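Local coordinates for lipase (Rhizopus chinensis, PDB 6A0W), which probably hydrolyses the ester bonds of triacylglycerols, as a class 3 fungal lipase of the alpha/beta hydrolase superfamily, at residues L44-G49 and F288-E292. Sequence-based numbering, arbitrary orientation.
Sequences LTNYAG and FGINE. With SO4 (sulfate ion), chain C.
The C-terminal hairpin formed by strands 286-287 and 290-291 rests against helix 38-53, with F288, I290 and E292 reaching residues L44 to G49. F288 and G289 form its two-residue turn, with the positive phi values of a type I' turn (58° at F288), and the F288 ring is crossed obliquely by the T45 side chain. The hydroxyl of T45 sits over one face of that ring, displaced toward the rim, with OG1 3.2 Å from F288 CG; the same oxygen is hydrogen-bonded to I41 O, one helical turn back. A48 CB meets the ring edge at F288 CD2 (4.0 Å), while L44 CB approaches F288 CZ at a slant, 3.7 Å away. With CG1 beside its backbone N (chi1 -60°) and an extended outer chain, I290 delivers CD1 to the helix backbone, 3.6 Å from T45 O and 3.7 Å from G49 N. E292 bends at chi2 (-84°), bringing OE2 to 2.8 Å from A48 O; two oxygens this close suggest a protonated carboxyl group, which its buried setting would favour. The backbone N atoms of F288 and G289 donate hydrogen bonds to a sulfate ion, probably from the crystallisation liquor, to which H228 NE2 is also hydrogen-bonded. The E292 side chain touches H171 and V202 of the central sheet and comes near the probable nucleophile elbow and, without touching it, the Ser-His-Asp triad of an alpha/beta hydrolase fold.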
loop_
_atom_site.group_PDB
_atom_site.type_symbol
_atom_site.label_atom_id
_atom_site.label_comp_id
_atom_site.label_asym_id
_atom_site.label_seq_id
_atom_site.Cartn_x
_atom_site.Cartn_y
_atom_site.Cartn_z
ATOM N N LEU A 44 -3.868 8.037 -8.641
ATOM C CA LEU A 44 -3.922 7.365 -7.348
ATOM C C LEU A 44 -5.165 6.486 -7.281
ATOM O O LEU A 44 -5.129 5.353 -6.785
ATOM C CB LEU A 44 -3.942 8.361 -6.195
ATOM C CG LEU A 44 -2.740 9.284 -6.171
ATOM C CD1 LEU A 44 -3.043 10.442 -5.220
ATOM C CD2 LEU A 44 -1.490 8.508 -5.734
ATOM N N THR A 45 -6.249 6.976 -7.873
ATOM C CA THR A 45 -7.516 6.272 -7.844
ATOM C C THR A 45 -7.355 4.977 -8.616
ATOM O O THR A 45 -7.929 3.944 -8.245
ATOM C CB THR A 45 -8.661 7.140 -8.458
ATOM O OG1 THR A 45 -8.876 8.283 -7.629
ATOM C CG2 THR A 45 -9.943 6.386 -8.539
ATOM N N ASN A 46 -6.696 5.065 -9.762
ATOM C CA ASN A 46 -6.642 3.912 -10.671
ATOM C C ASN A 46 -5.858 2.717 -10.038
ATOM O O ASN A 46 -6.318 1.570 -10.041
ATOM C CB ASN A 46 -6.101 4.351 -12.029
ATOM C CG ASN A 46 -7.186 5.026 -12.916
ATOM O OD1 ASN A 46 -7.318 4.688 -14.084
ATOM N ND2 ASN A 46 -8.015 5.921 -12.340
ATOM N N TYR A 47 -4.758 3.034 -9.370
ATOM C CA TYR A 47 -3.961 2.055 -8.646
ATOM C C TYR A 47 -4.588 1.604 -7.322
ATOM O O TYR A 47 -4.381 0.452 -6.909
ATOM C CB TYR A 47 -2.534 2.605 -8.459
ATOM C CG TYR A 47 -1.828 2.888 -9.788
ATOM C CD1 TYR A 47 -2.031 2.054 -10.891
ATOM C CD2 TYR A 47 -0.950 3.946 -9.931
ATOM C CE1 TYR A 47 -1.404 2.289 -12.097
ATOM C CE2 TYR A 47 -0.296 4.180 -11.131
ATOM C CZ TYR A 47 -0.486 3.315 -12.181
ATOM O OH TYR A 47 0.056 3.582 -13.395
ATOM N N ALA A 48 -5.406 2.456 -6.700
ATOM C CA ALA A 48 -6.267 2.030 -5.607
ATOM C C ALA A 48 -7.295 1.008 -6.055
ATOM O O ALA A 48 -7.637 0.057 -5.331
ATOM C CB ALA A 48 -6.959 3.209 -4.945
ATOM N N GLY A 49 -7.797 1.203 -7.257
ATOM C CA GLY A 49 -8.740 0.268 -7.807
ATOM C C GLY A 49 -8.096 -1.063 -8.044
ATOM O O GLY A 49 -8.723 -2.095 -7.780
ATOM N N PHE A 288 -11.324 6.690 -2.410
ATOM C CA PHE A 288 -11.831 7.324 -3.631
ATOM C C PHE A 288 -13.164 6.738 -4.060
ATOM O O PHE A 288 -13.348 6.419 -5.228
ATOM C CB PHE A 288 -10.823 7.176 -4.785
ATOM C CG PHE A 288 -9.465 7.749 -4.496
ATOM C CD1 PHE A 288 -9.278 9.125 -4.409
ATOM C CD2 PHE A 288 -8.357 6.914 -4.371
ATOM C CE1 PHE A 288 -8.022 9.668 -4.207
ATOM C CE2 PHE A 288 -7.096 7.458 -4.162
ATOM C CZ PHE A 288 -6.918 8.839 -4.110
ATOM N N GLY A 289 -14.003 6.422 -3.088
ATOM C CA GLY A 289 -15.259 5.693 -3.323
ATOM C C GLY A 289 -15.120 4.218 -3.630
ATOM O O GLY A 289 -16.105 3.566 -3.902
ATOM N N ILE A 290 -13.900 3.693 -3.708
ATOM C CA ILE A 290 -13.689 2.251 -4.006
ATOM C C ILE A 290 -13.608 1.434 -2.713
ATOM O O ILE A 290 -12.824 1.739 -1.817
ATOM C CB ILE A 290 -12.361 2.021 -4.762
ATOM C CG1 ILE A 290 -12.376 2.775 -6.087
ATOM C CG2 ILE A 290 -12.106 0.537 -5.030
ATOM C CD1 ILE A 290 -10.973 3.039 -6.636
ATOM N N ASN A 291 -14.449 0.416 -2.605
ATOM C CA ASN A 291 -14.430 -0.481 -1.458
ATOM C C ASN A 291 -13.145 -1.324 -1.466
ATOM O O ASN A 291 -12.806 -1.963 -2.481
ATOM C CB ASN A 291 -15.595 -1.462 -1.485
ATOM C CG ASN A 291 -15.431 -2.545 -0.420
ATOM O OD1 ASN A 291 -15.057 -3.672 -0.750
ATOM N ND2 ASN A 291 -15.490 -2.151 0.865
ATOM N N GLU A 292 -12.425 -1.223 -0.363
ATOM C CA GLU A 292 -11.179 -1.941 -0.155
ATOM C C GLU A 292 -11.391 -2.955 0.972
ATOM O O GLU A 292 -11.371 -2.619 2.177
ATOM C CB GLU A 292 -10.035 -0.984 0.221
ATOM C CG GLU A 292 -9.802 0.146 -0.764
ATOM C CD GLU A 292 -8.927 -0.256 -1.943
ATOM O OE1 GLU A 292 -8.482 -1.420 -1.992
ATOM O OE2 GLU A 292 -8.692 0.594 -2.847
HETATM S S SO4 C . -13.844 8.715 -0.400
HETATM O O1 SO4 C . -14.308 7.331 -0.453
HETATM O O2 SO4 C . -14.319 9.309 0.867
HETATM O O3 SO4 C . -14.388 9.465 -1.546
HETATM O O4 SO4 C . -12.363 8.721 -0.468
#